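Periplasmic beta-glucosidase (Pseudomonas aeruginosa, PDB 6R5T) probably hydrolyses terminal, non-reducing beta-D-glucosyl residues with release of beta-D-glucose, as a family 3 glycoside hydrolase of the periplasm. Local coordinates at residues Ile90-Ala95 with Lys562-Phe567; Met126-Ile129 with Arg134-Arg137; Tyr181-Gly186 with Val193-Pro198; Gly396-Ala401 with Ala484-Ser489. The protein carries 1 engineered substitution. One frame throughout, in Å; residues are numbered along the deposited sequence. Where two conformers were deposited one is given.

Contact 1 joins the two ends of the longest span: Ile90-Ala95 in the N-terminal TIM-barrel-type domain meets Lys562-Phe567, late in the C-terminal domain, and the other three contacts lie between these segments along the chain. Contact 2 follows barrel strand 121-122 and contact 3 follows barrel strand 172-178; their centres are about 12 Å apart and they touch through Trp135 and Tyr181. Contact 4, inside the C-terminal domain, has its centre about 11 Å from that of contact 2, and both reach the same bound glucose. The sugar pocket is thus built from both domains, which contact 1 also ties together about 16 Å from contact 4, centre to centre. Contacts 2, 3 and 4 also reach the second subunit.

Contact 1: Ile90-Ala95 with Lys562-Phe567; sequences ISLGLA and KLTMSF
Thr564 straddles Ala95 of the short helix 91-95 with its two branches, and its hydroxyl also reaches Leu92. OG1 faces two carbon atoms, the methyl CB of Ala95 at 3.7 Å and the CD1 methyl of Leu92 at 3.9 Å, while the threonine's own methyl CG2 lies 3.5 Å from the carbonyl oxygen Ala95 O. The rotation about CA-CB (chi1 66°) is what turns OG1 to the two methyls and CG2 to the carbonyl. The hydroxyl has a partner among these apolar groups, because OG1 is hydrogen-bonded to Phe142 O. A threonine suits the place: one branch satisfies a carbonyl of the surrounding loop, the other is apolar and can lie on the helix.

Leu92 and Thr564 run past one another in opposite directions. With CG anti to the backbone N (chi1 -173°), the leucine lets only CD1 come near the threonine. Ala95 points toward Thr564, and its small methyl allows the loop to come close.

A water bridges the two backbones: it donates to Leu92 O over 3.1 Å and accepts from Thr564 N at 2.9 Å. A direct backbone bond between Lys562 and Ala96 lies just beyond. Ile90 is the N-cap residue, its O accepting from Leu94 N at 3.0 Å. Leu148, on helix 146-161, packs on Thr564 as well. The contact is part of the buried interface between the TIM-barrel-type domain and the C-terminal domain that is characteristic of the multidomain family 3 glycoside hydrolases.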
loop_
_atom_site.group_PDB
_atom_site.type_symbol
_atom_site.label_atom_id
_atom_site.label_comp_id
_atom_site.label_asym_id
_atom_site.label_seq_id
_atom_site.Cartn_x
_atom_site.Cartn_y
_atom_site.Cartn_z
ATOM N N ILE A 90 12.188 -14.156 -18.441
ATOM C CA ILE A 90 11.755 -12.823 -17.998
ATOM C C ILE A 90 12.793 -12.211 -17.112
ATOM O O ILE A 90 13.569 -12.900 -16.431
ATOM C CB ILE A 90 10.342 -12.871 -17.386
ATOM C CG1 ILE A 90 10.262 -13.862 -16.212
ATOM C CG2 ILE A 90 9.315 -13.193 -18.422
ATOM C CD1 ILE A 90 9.116 -13.609 -15.273
ATOM N N SER A 91 12.820 -10.872 -17.064
ATOM C CA SER A 91 13.824 -10.136 -16.265
ATOM C C SER A 91 13.847 -10.604 -14.814
ATOM O O SER A 91 14.908 -10.660 -14.232
ATOM C CB SER A 91 13.617 -8.645 -16.368
ATOM O OG SER A 91 13.841 -8.245 -17.696
ATOM N N LEU A 92 12.687 -10.890 -14.222
ATOM C CA LEU A 92 12.705 -11.255 -12.793
ATOM C C LEU A 92 13.489 -12.567 -12.640
ATOM O O LEU A 92 14.158 -12.766 -11.640
ATOM C CB LEU A 92 11.235 -11.317 -12.354
ATOM C CG LEU A 92 11.016 -11.504 -10.874
ATOM C CD1 LEU A 92 11.612 -10.363 -10.084
ATOM C CD2 LEU A 92 9.510 -11.634 -10.666
ATOM N N GLY A 93 13.461 -13.473 -13.624
ATOM C CA GLY A 93 14.234 -14.720 -13.679
ATOM C C GLY A 93 15.705 -14.450 -13.981
ATOM O O GLY A 93 16.599 -15.071 -13.411
ATOM N N LEU A 94 16.009 -13.529 -14.880
ATOM C CA LEU A 94 17.403 -13.150 -15.146
ATOM C C LEU A 94 18.041 -12.603 -13.882
ATOM O O LEU A 94 19.220 -12.866 -13.626
ATOM C CB LEU A 94 17.470 -12.082 -16.245
ATOM C CG LEU A 94 16.990 -12.503 -17.622
ATOM C CD1 LEU A 94 16.921 -11.322 -18.594
ATOM C CD2 LEU A 94 17.947 -13.565 -18.174
ATOM N N ALA A 95 17.325 -11.781 -13.111
ATOM C CA ALA A 95 17.873 -11.205 -11.886
ATOM C C ALA A 95 18.234 -12.322 -10.914
ATOM O O ALA A 95 19.200 -12.169 -10.188
ATOM C CB ALA A 95 16.877 -10.238 -11.266
ATOM N N LYS A 562 18.593 -17.441 -6.899
ATOM C CA LYS A 562 18.122 -16.915 -5.613
ATOM C C LYS A 562 17.141 -15.796 -5.863
ATOM O O LYS A 562 17.342 -14.984 -6.766
ATOM C CB LYS A 562 19.322 -16.473 -4.758
ATOM C CG LYS A 562 20.039 -17.694 -4.121
ATOM C CD LYS A 562 21.134 -17.321 -3.234
ATOM C CE LYS A 562 21.780 -18.510 -2.546
ATOM N NZ LYS A 562 20.946 -19.003 -1.408
ATOM N N LEU A 563 16.126 -15.710 -5.010
ATOM C CA LEU A 563 15.055 -14.705 -5.155
ATOM C C LEU A 563 15.622 -13.306 -5.112
ATOM O O LEU A 563 16.458 -13.024 -4.237
ATOM C CB LEU A 563 13.985 -14.871 -4.091
ATOM C CG LEU A 563 13.322 -16.236 -4.071
ATOM C CD1 LEU A 563 12.305 -16.257 -2.956
ATOM C CD2 LEU A 563 12.677 -16.592 -5.421
ATOM N N THR A 564 15.080 -12.411 -5.943
ATOM C CA THR A 564 15.397 -10.961 -5.812
ATOM C C THR A 564 14.160 -10.168 -5.390
ATOM O O THR A 564 14.176 -8.933 -5.458
ATOM C CB THR A 564 15.950 -10.392 -7.120
ATOM O OG1 THR A 564 14.942 -10.409 -8.143
ATOM C CG2 THR A 564 17.197 -11.156 -7.553
ATOM N N MET A 565 13.087 -10.871 -5.067
ATOM C CA MET A 565 11.867 -10.231 -4.512
ATOM C C MET A 565 11.333 -11.194 -3.463
ATOM O O MET A 565 11.335 -12.428 -3.677
ATOM C CB MET A 565 10.879 -9.991 -5.640
ATOM C CG MET A 565 9.729 -9.086 -5.274
ATOM S SD MET A 565 8.878 -8.557 -6.791
ATOM C CE MET A 565 7.530 -7.657 -6.035
ATOM N N SER A 566 10.926 -10.647 -2.346
ATOM C CA SER A 566 10.389 -11.394 -1.177
ATOM C C SER A 566 9.063 -12.041 -1.586
ATOM O O SER A 566 8.282 -11.406 -2.306
ATOM C CB SER A 566 10.204 -10.406 -0.067
ATOM O OG SER A 566 11.464 -9.938 0.383
ATOM N N PHE A 567 8.791 -13.279 -1.156
ATOM C CA PHE A 567 7.519 -13.959 -1.468
ATOM C C PHE A 567 6.613 -13.835 -0.257
ATOM O O PHE A 567 6.928 -14.409 0.797
ATOM C CB PHE A 567 7.739 -15.419 -1.837
ATOM C CG PHE A 567 8.101 -15.652 -3.281
ATOM C CD1 PHE A 567 8.952 -14.822 -3.980
ATOM C CD2 PHE A 567 7.605 -16.759 -3.950
ATOM C CE1 PHE A 567 9.273 -15.043 -5.314
ATOM C CE2 PHE A 567 7.981 -17.006 -5.264
ATOM C CZ PHE A 567 8.779 -16.148 -5.968
HETATM O O HOH W 1 13.839 -12.915 -8.557
#

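Contact 2: Met126-Ile129 with Arg134-Arg137; sequences MVDI and RWGR. With BGC (beta-D-glucopyranose), chain C.
Arg137 NH2 is held by three acceptors: glucose O1 at 3.0 Å, the ring oxygen O5 at 3.3 Å, and, in a salt bridge, Glu140 OE1. The arginine stands on the loop that follows strand 121-122 of the TIM-barrel-type domain, where it lines the sugar pocket, and Met126-Ile129 of the same loop packs behind it. Its other terminal nitrogen, NH1, gives a hydrogen bond of 3.0 Å to glucose O6. O5 lies at the edge of the guanidinium, in its plane, whereas O1 approaches it obliquely. A planar group with several N-H donors suits a sugar that offers a row of oxygens, and a bend at chi3 (75°) turns the guanidinium toward them.

On the side away from the sugar, Met126 supplies the apolar contact. Its methyl CE meets the indole of Trp135 at CZ3, 3.6 Å away, and lies 3.5 Å from Arg137 O. The flexible thioether reaches there because CG is anti to the backbone N and the chain bends at chi2 (-81°).

Asp128 comes to the same indole from another direction, with the carboxylate plane turned 52° from the ring, and OD2 meets the rim of the indole almost level with it. The carboxylate itself is held by Tyr208 at OD1 and His177 at OD2. Trp135 is in turn anchored by its NE1, hydrogen-bonded to Asp189 OD1. One face of the indole carries the aliphatic root of the arginine: Arg137 CB sits 3.4 Å above the ring plane, displaced from the ring centre.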
loop_
_atom_site.group_PDB
_atom_site.type_symbol
_atom_site.label_atom_id
_atom_site.label_comp_id
_atom_site.label_asym_id
_atom_site.label_seq_id
_atom_site.Cartn_x
_atom_site.Cartn_y
_atom_site.Cartn_z
ATOM N N MET A 126 13.814 -2.221 -18.492
ATOM C CA MET A 126 12.857 -1.800 -17.458
ATOM C C MET A 126 13.524 -1.944 -16.106
ATOM O O MET A 126 13.950 -3.039 -15.780
ATOM C CB MET A 126 11.598 -2.673 -17.567
ATOM C CG MET A 126 10.447 -2.239 -16.664
ATOM S SD MET A 126 10.655 -2.828 -14.991
ATOM C CE MET A 126 8.937 -2.824 -14.424
ATOM N N VAL A 127 13.651 -0.854 -15.372
ATOM C CA VAL A 127 14.423 -0.808 -14.107
ATOM C C VAL A 127 13.603 -0.235 -12.966
ATOM O O VAL A 127 14.199 0.284 -11.993
ATOM C CB VAL A 127 15.724 -0.034 -14.340
ATOM C CG1 VAL A 127 16.509 -0.695 -15.472
ATOM C CG2 VAL A 127 15.542 1.443 -14.634
ATOM N N ASP A 128 12.287 -0.377 -13.039
ATOM C CA ASP A 128 11.406 0.091 -11.958
ATOM C C ASP A 128 11.547 -0.847 -10.755
ATOM O O ASP A 128 11.432 -2.052 -10.929
ATOM C CB ASP A 128 9.974 0.150 -12.434
ATOM C CG ASP A 128 9.760 0.882 -13.744
ATOM O OD1 ASP A 128 10.381 1.925 -13.906
ATOM O OD2 ASP A 128 8.966 0.405 -14.530
ATOM N N ILE A 129 11.816 -0.314 -9.552
ATOM C CA ILE A 129 11.785 -1.098 -8.301
ATOM C C ILE A 129 10.359 -1.570 -8.073
ATOM O O ILE A 129 9.402 -0.774 -8.170
ATOM C CB ILE A 129 12.275 -0.189 -7.158
ATOM C CG1 ILE A 129 13.748 0.129 -7.388
ATOM C CG2 ILE A 129 12.032 -0.740 -5.781
ATOM C CD1 ILE A 129 14.644 -1.053 -7.323
ATOM N N ARG A 134 1.389 -7.614 -6.469
ATOM C CA ARG A 134 0.113 -7.655 -7.250
ATOM C C ARG A 134 0.284 -7.081 -8.652
ATOM O O ARG A 134 -0.477 -7.446 -9.553
ATOM C CB ARG A 134 -0.957 -6.832 -6.533
ATOM C CG ARG A 134 -1.324 -7.383 -5.166
ATOM C CD ARG A 134 -2.303 -6.455 -4.478
ATOM N NE ARG A 134 -1.633 -5.266 -3.997
ATOM C CZ ARG A 134 -2.225 -4.335 -3.266
ATOM N NH1 ARG A 134 -3.508 -4.409 -2.982
ATOM N NH2 ARG A 134 -1.547 -3.288 -2.868
ATOM N N TRP A 135 1.245 -6.200 -8.836
ATOM C CA TRP A 135 1.399 -5.475 -10.125
ATOM C C TRP A 135 1.806 -6.466 -11.239
ATOM O O TRP A 135 2.784 -7.193 -11.074
ATOM C CB TRP A 135 2.429 -4.378 -9.916
ATOM C CG TRP A 135 2.578 -3.408 -11.060
ATOM C CD1 TRP A 135 1.591 -2.671 -11.631
ATOM C CD2 TRP A 135 3.795 -2.912 -11.636
ATOM N NE1 TRP A 135 2.104 -1.787 -12.547
ATOM C CE2 TRP A 135 3.457 -1.893 -12.547
ATOM C CE3 TRP A 135 5.146 -3.216 -11.462
ATOM C CZ2 TRP A 135 4.411 -1.165 -13.264
ATOM C CZ3 TRP A 135 6.092 -2.531 -12.199
ATOM C CH2 TRP A 135 5.726 -1.496 -13.087
ATOM N N GLY A 136 1.141 -6.414 -12.389
ATOM C CA GLY A 136 1.408 -7.382 -13.455
ATOM C C GLY A 136 2.760 -7.173 -14.092
ATOM O O GLY A 136 3.315 -8.118 -14.632
ATOM N N ARG A 137 3.355 -6.000 -13.936
ATOM C CA ARG A 137 4.651 -5.719 -14.604
ATOM C C ARG A 137 5.855 -6.041 -13.737
ATOM O O ARG A 137 6.992 -5.742 -14.149
ATOM C CB ARG A 137 4.635 -4.284 -15.095
ATOM C CG ARG A 137 3.450 -4.021 -16.003
ATOM C CD ARG A 137 3.497 -2.671 -16.734
ATOM N NE ARG A 137 4.467 -2.784 -17.808
ATOM C CZ ARG A 137 4.437 -2.100 -18.958
ATOM N NH1 ARG A 137 3.498 -1.194 -19.166
ATOM N NH2 ARG A 137 5.353 -2.384 -19.884
HETATM C C2 BGC C . 6.487 -0.196 -23.932
HETATM C C3 BGC C . 5.549 0.531 -24.916
HETATM C C4 BGC C . 4.114 0.056 -24.562
HETATM C C5 BGC C . 3.852 0.496 -23.110
HETATM C C6 BGC C . 2.501 0.050 -22.594
HETATM C C1 BGC C . 6.075 0.150 -22.496
HETATM O O1 BGC C . 6.898 -0.642 -21.699
HETATM O O2 BGC C . 7.863 0.131 -24.085
HETATM O O3 BGC C . 5.867 0.108 -26.258
HETATM O O4 BGC C . 3.203 0.722 -25.452
HETATM O O5 BGC C . 4.714 -0.213 -22.272
HETATM O O6 BGC C . 2.312 0.523 -21.256
#

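Contact 3: Tyr181-Gly186 with Val193-Pro198; sequences YGAAEG and VDMSLP
The loop that follows strand 172-178 of the TIM-barrel-type domain doubles back here, so that its Tyr181-Gly186 end lies against the residues leading into helix 197-204. Ala183 is the centre of the contact. Its CB, pointing toward the other segment, is met by the terminal methyl CE of Met195 at 3.7 Å and by CG1 of Val193 at 3.8 Å. A small methyl suits a spot shared by two larger apolar groups.

The branched valine uses its other arm on the backbone. Val193 CG2, beside its own backbone N, lies against the Ala183-Ala184 peptide, 3.6 Å from Ala184 N. Met195 starts at chi1 70°, with CG between the backbone N and the carbonyl carbon, and a bend at chi3 (64°) turns its CE toward the alanine.

Beside these methyls, one water joins the two backbones, donating to Ala183 O at 2.8 Å and accepting from Asp194 N at 3.0 Å. Ala184 N itself makes a weak bond back to Tyr181 O.

Glu185 forms a salt bridge with Arg199 of the second subunit, and Asp194 is bonded to Ser196 of the same neighbour, so the loop also belongs to the dimer interface. Within the chain, Ser196 caps the start of helix 197-204. Tyr204 of that helix touches both Ala183 and Met195, and so ties the loop after strand 172-178 to it.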
loop_
_atom_site.group_PDB
_atom_site.type_symbol
_atom_site.label_atom_id
_atom_site.label_comp_id
_atom_site.label_asym_id
_atom_site.label_seq_id
_atom_site.Cartn_x
_atom_site.Cartn_y
_atom_site.Cartn_z
ATOM N N TYR A 181 7.106 3.905 -11.661
ATOM C CA TYR A 181 5.895 3.263 -12.207
ATOM C C TYR A 181 5.485 2.033 -11.378
ATOM O O TYR A 181 4.290 1.773 -11.207
ATOM C CB TYR A 181 6.209 2.934 -13.658
ATOM C CG TYR A 181 5.121 2.298 -14.474
ATOM C CD1 TYR A 181 3.796 2.665 -14.415
ATOM C CD2 TYR A 181 5.490 1.333 -15.381
ATOM C CE1 TYR A 181 2.841 2.006 -15.196
ATOM C CE2 TYR A 181 4.577 0.721 -16.207
ATOM C CZ TYR A 181 3.242 1.031 -16.090
ATOM O OH TYR A 181 2.347 0.376 -16.903
ATOM N N GLY A 182 6.441 1.326 -10.843
ATOM C CA GLY A 182 6.178 0.086 -10.084
ATOM C C GLY A 182 5.659 0.318 -8.680
ATOM O O GLY A 182 5.382 -0.672 -7.967
ATOM N N ALA A 183 5.567 1.585 -8.216
ATOM C CA ALA A 183 4.966 1.897 -6.898
ATOM C C ALA A 183 3.472 2.201 -6.979
ATOM O O ALA A 183 2.896 2.760 -6.007
ATOM C CB ALA A 183 5.775 3.004 -6.238
ATOM N N ALA A 184 2.828 1.851 -8.089
ATOM C CA ALA A 184 1.393 2.085 -8.270
ATOM C C ALA A 184 0.606 1.692 -7.022
ATOM O O ALA A 184 0.707 0.538 -6.550
ATOM C CB ALA A 184 0.901 1.266 -9.443
ATOM N N GLU A 185 -0.259 2.574 -6.548
ATOM C CA GLU A 185 -1.071 2.290 -5.358
ATOM C C GLU A 185 -1.973 1.095 -5.661
ATOM O O GLU A 185 -2.555 0.973 -6.773
ATOM C CB GLU A 185 -1.835 3.552 -4.972
ATOM C CG GLU A 185 -2.457 3.569 -3.626
ATOM C CD GLU A 185 -2.866 5.005 -3.279
ATOM O OE1 GLU A 185 -3.936 5.368 -3.651
ATOM O OE2 GLU A 185 -2.028 5.766 -2.757
ATOM N N GLY A 186 -2.083 0.206 -4.685
ATOM C CA GLY A 186 -2.952 -0.974 -4.835
ATOM C C GLY A 186 -2.356 -2.026 -5.761
ATOM O O GLY A 186 -3.005 -3.047 -6.029
ATOM N N VAL A 193 1.127 7.211 -7.890
ATOM C CA VAL A 193 2.334 6.972 -7.100
ATOM C C VAL A 193 2.553 8.164 -6.224
ATOM O O VAL A 193 2.573 9.318 -6.713
ATOM C CB VAL A 193 3.573 6.653 -7.945
ATOM C CG1 VAL A 193 4.824 6.546 -7.080
ATOM C CG2 VAL A 193 3.363 5.382 -8.769
ATOM N N ASP A 194 2.675 7.892 -4.938
ATOM C CA ASP A 194 2.823 8.991 -3.963
ATOM C C ASP A 194 3.892 8.564 -2.984
ATOM O O ASP A 194 3.726 7.484 -2.388
ATOM C CB ASP A 194 1.485 9.297 -3.301
ATOM C CG ASP A 194 1.584 10.479 -2.379
ATOM O OD1 ASP A 194 2.009 10.283 -1.203
ATOM O OD2 ASP A 194 1.259 11.557 -2.858
ATOM N N MET A 195 4.984 9.320 -2.863
ATOM C CA MET A 195 6.054 8.917 -1.953
ATOM C C MET A 195 6.892 10.135 -1.575
ATOM O O MET A 195 6.881 11.138 -2.256
ATOM C CB MET A 195 6.946 7.794 -2.520
ATOM C CG MET A 195 7.823 8.179 -3.634
ATOM S SD MET A 195 9.004 6.889 -4.193
ATOM C CE MET A 195 7.837 5.648 -4.773
ATOM N N SER A 196 7.585 10.007 -0.460
ATOM C CA SER A 196 8.478 11.076 0.027
ATOM C C SER A 196 9.667 11.254 -0.914
ATOM O O SER A 196 10.115 10.291 -1.594
ATOM C CB SER A 196 8.937 10.781 1.449
ATOM O OG SER A 196 9.966 9.767 1.455
ATOM N N LEU A 197 10.265 12.421 -0.848
ATOM C CA LEU A 197 11.474 12.636 -1.651
ATOM C C LEU A 197 12.621 11.796 -1.134
ATOM O O LEU A 197 13.389 11.262 -1.948
ATOM C CB LEU A 197 11.777 14.125 -1.755
ATOM C CG LEU A 197 10.734 14.908 -2.564
ATOM C CD1 LEU A 197 10.991 16.413 -2.450
ATOM C CD2 LEU A 197 10.732 14.477 -4.035
ATOM N N PRO A 198 12.873 11.647 0.195
ATOM C CA PRO A 198 13.972 10.783 0.587
ATOM C C PRO A 198 13.819 9.350 0.066
ATOM O O PRO A 198 14.814 8.746 -0.326
ATOM C CB PRO A 198 13.965 10.895 2.116
ATOM C CG PRO A 198 13.395 12.248 2.357
ATOM C CD PRO A 198 12.283 12.379 1.333
HETATM O O HOH W 2 2.569 4.925 -4.264
#

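Contact 4: Gly396-Ala401 with Ala484-Ser489; sequences GSWSAA and AHEASS. With BGC (beta-D-glucopyranose), chain C; GAL (beta-D-galactopyranose), chain B.
Glu486 meets the indole of Trp398 on its way to the sugars. Its CB points toward the tryptophan's segment, CG is anti to the backbone N (chi1 176°), and the chain runs out fully extended to the carboxylate. OE2 accepts from glucose O6 at 2.7 Å and also has Tyr190 OH and, in a salt bridge, Arg585 of the second subunit. OE1 accepts from galactose O6 at 2.9 Å. An acid with two oxygens can therefore hold both sugars of the lactose, and OE1 and OE2 each lie 3.1 Å from glucose C6. OE1 also rests 3.6 Å from Trp398 CZ2, at the indole's rim and almost level with the ring. Carboxylate and ring planes differ by 21°. The indole's CH2 atom comes 3.3 Å from galactose O4.

Further back, Ser397 brings its CB to within 3.7 Å of His485 CB, and its OG is 3.2 Å from Ala484 O, which Ser139 OG also reaches. His485 opens a type II turn, closed by Ser488 N bonding to His485 O; Glu486 is its second residue. Two loops of the C-terminal domain thus supply one side of the pocket, one between helices 391-394 and 410-418, the other between strand 472-478 and helix 497-508.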
loop_
_atom_site.group_PDB
_atom_site.type_symbol
_atom_site.label_atom_id
_atom_site.label_comp_id
_atom_site.label_asym_id
_atom_site.label_seq_id
_atom_site.Cartn_x
_atom_site.Cartn_y
_atom_site.Cartn_z
ATOM N N GLY A 396 6.905 -16.246 -21.805
ATOM C CA GLY A 396 6.593 -15.131 -20.916
ATOM C C GLY A 396 5.857 -13.997 -21.586
ATOM O O GLY A 396 5.517 -14.082 -22.796
ATOM N N SER A 397 5.565 -12.976 -20.799
ATOM C CA SER A 397 5.072 -11.695 -21.324
ATOM C C SER A 397 6.229 -10.924 -21.984
ATOM O O SER A 397 7.405 -11.251 -21.721
ATOM C CB SER A 397 4.403 -10.900 -20.251
ATOM O OG SER A 397 5.382 -10.516 -19.311
ATOM N N TRP A 398 5.883 -9.957 -22.824
ATOM C CA TRP A 398 6.821 -9.073 -23.569
ATOM C C TRP A 398 7.859 -9.964 -24.253
ATOM O O TRP A 398 9.077 -9.783 -24.075
ATOM C CB TRP A 398 7.438 -7.982 -22.684
ATOM C CG TRP A 398 6.424 -6.956 -22.204
ATOM C CD1 TRP A 398 5.961 -6.809 -20.928
ATOM C CD2 TRP A 398 5.772 -5.915 -22.970
ATOM N NE1 TRP A 398 4.999 -5.811 -20.876
ATOM C CE2 TRP A 398 4.898 -5.223 -22.101
ATOM C CE3 TRP A 398 5.837 -5.493 -24.307
ATOM C CZ2 TRP A 398 4.107 -4.154 -22.526
ATOM C CZ3 TRP A 398 5.040 -4.452 -24.730
ATOM C CH2 TRP A 398 4.171 -3.795 -23.859
ATOM N N SER A 399 7.336 -10.882 -25.040
ATOM C CA SER A 399 8.173 -11.902 -25.718
ATOM C C SER A 399 8.576 -11.434 -27.115
ATOM O O SER A 399 9.176 -12.238 -27.835
ATOM C CB SER A 399 7.459 -13.216 -25.754
ATOM O OG SER A 399 6.251 -13.127 -26.466
ATOM N N ALA A 400 8.363 -10.161 -27.460
ATOM C CA ALA A 400 8.972 -9.561 -28.669
ATOM C C ALA A 400 8.638 -10.435 -29.896
ATOM O O ALA A 400 7.473 -10.749 -30.079
ATOM C CB ALA A 400 10.471 -9.379 -28.436
ATOM N N ALA A 401 9.635 -10.796 -30.688
ATOM C CA ALA A 401 9.429 -11.580 -31.929
ATOM C C ALA A 401 9.577 -13.075 -31.668
ATOM O O ALA A 401 9.681 -13.853 -32.641
ATOM C CB ALA A 401 10.370 -11.114 -32.988
ATOM N N ALA A 484 0.546 -11.995 -15.811
ATOM C CA ALA A 484 1.686 -11.192 -15.288
ATOM C C ALA A 484 2.224 -10.341 -16.417
ATOM O O ALA A 484 3.361 -10.522 -16.888
ATOM C CB ALA A 484 2.768 -12.064 -14.698
ATOM N N HIS A 485 1.369 -9.441 -16.848
ATOM C CA HIS A 485 1.637 -8.609 -18.025
ATOM C C HIS A 485 1.085 -7.201 -17.750
ATOM O O HIS A 485 0.513 -6.942 -16.674
ATOM C CB HIS A 485 1.201 -9.477 -19.208
ATOM C CG HIS A 485 0.238 -8.872 -20.137
ATOM N ND1 HIS A 485 -1.101 -9.003 -19.947
ATOM C CD2 HIS A 485 0.416 -8.058 -21.185
ATOM C CE1 HIS A 485 -1.721 -8.331 -20.887
ATOM N NE2 HIS A 485 -0.818 -7.737 -21.658
ATOM N N GLU A 486 1.296 -6.308 -18.678
ATOM C CA GLU A 486 0.678 -4.976 -18.532
ATOM C C GLU A 486 -0.807 -5.105 -18.191
ATOM O O GLU A 486 -1.556 -5.882 -18.849
ATOM C CB GLU A 486 0.897 -4.183 -19.803
ATOM C CG GLU A 486 0.203 -2.844 -19.763
ATOM C CD GLU A 486 0.352 -2.009 -21.001
ATOM O OE1 GLU A 486 0.989 -2.529 -21.979
ATOM O OE2 GLU A 486 -0.062 -0.800 -20.980
ATOM N N ALA A 487 -1.265 -4.270 -17.261
ATOM C CA ALA A 487 -2.671 -4.125 -16.796
ATOM C C ALA A 487 -3.176 -5.375 -16.046
ATOM O O ALA A 487 -4.256 -5.228 -15.418
ATOM C CB ALA A 487 -3.597 -3.740 -17.901
ATOM N N SER A 488 -2.429 -6.487 -15.893
ATOM C CA SER A 488 -2.960 -7.717 -15.261
ATOM C C SER A 488 -2.660 -7.733 -13.758
ATOM O O SER A 488 -1.920 -8.578 -13.293
ATOM C CB SER A 488 -2.396 -8.952 -15.921
ATOM O OG SER A 488 -2.657 -8.951 -17.310
ATOM N N SER A 489 -3.190 -6.777 -13.022
ATOM C CA SER A 489 -2.966 -6.741 -11.575
ATOM C C SER A 489 -3.851 -7.807 -10.936
ATOM O O SER A 489 -4.989 -8.013 -11.338
ATOM C CB SER A 489 -3.248 -5.387 -11.069
ATOM O OG SER A 489 -2.372 -4.476 -11.701
HETATM C C2 BGC C . 6.487 -0.196 -23.932
HETATM C C3 BGC C . 5.549 0.531 -24.916
HETATM C C4 BGC C . 4.114 0.056 -24.562
HETATM C C5 BGC C . 3.852 0.496 -23.110
HETATM C C6 BGC C . 2.501 0.050 -22.594
HETATM C C1 BGC C . 6.075 0.150 -22.496
HETATM O O1 BGC C . 6.898 -0.642 -21.699
HETATM O O2 BGC C . 7.863 0.131 -24.085
HETATM O O3 BGC C . 5.867 0.108 -26.258
HETATM O O4 BGC C . 3.203 0.722 -25.452
HETATM O O5 BGC C . 4.714 -0.213 -22.272
HETATM O O6 BGC C . 2.312 0.523 -21.256
HETATM C C1 GAL B . 2.390 -0.127 -26.269
HETATM C C2 GAL B . 3.220 -0.983 -27.246
HETATM C C3 GAL B . 2.244 -1.782 -28.117
HETATM C C4 GAL B . 1.354 -2.639 -27.186
HETATM C C5 GAL B . 0.666 -1.706 -26.170
HETATM C C6 GAL B . -0.122 -2.491 -25.129
HETATM O O2 GAL B . 4.032 -0.132 -28.038
HETATM O O3 GAL B . 3.025 -2.640 -28.974
HETATM O O4 GAL B . 2.269 -3.542 -26.522
HETATM O O5 GAL B . 1.642 -0.937 -25.382
HETATM O O6 GAL B . -0.684 -1.566 -24.164
#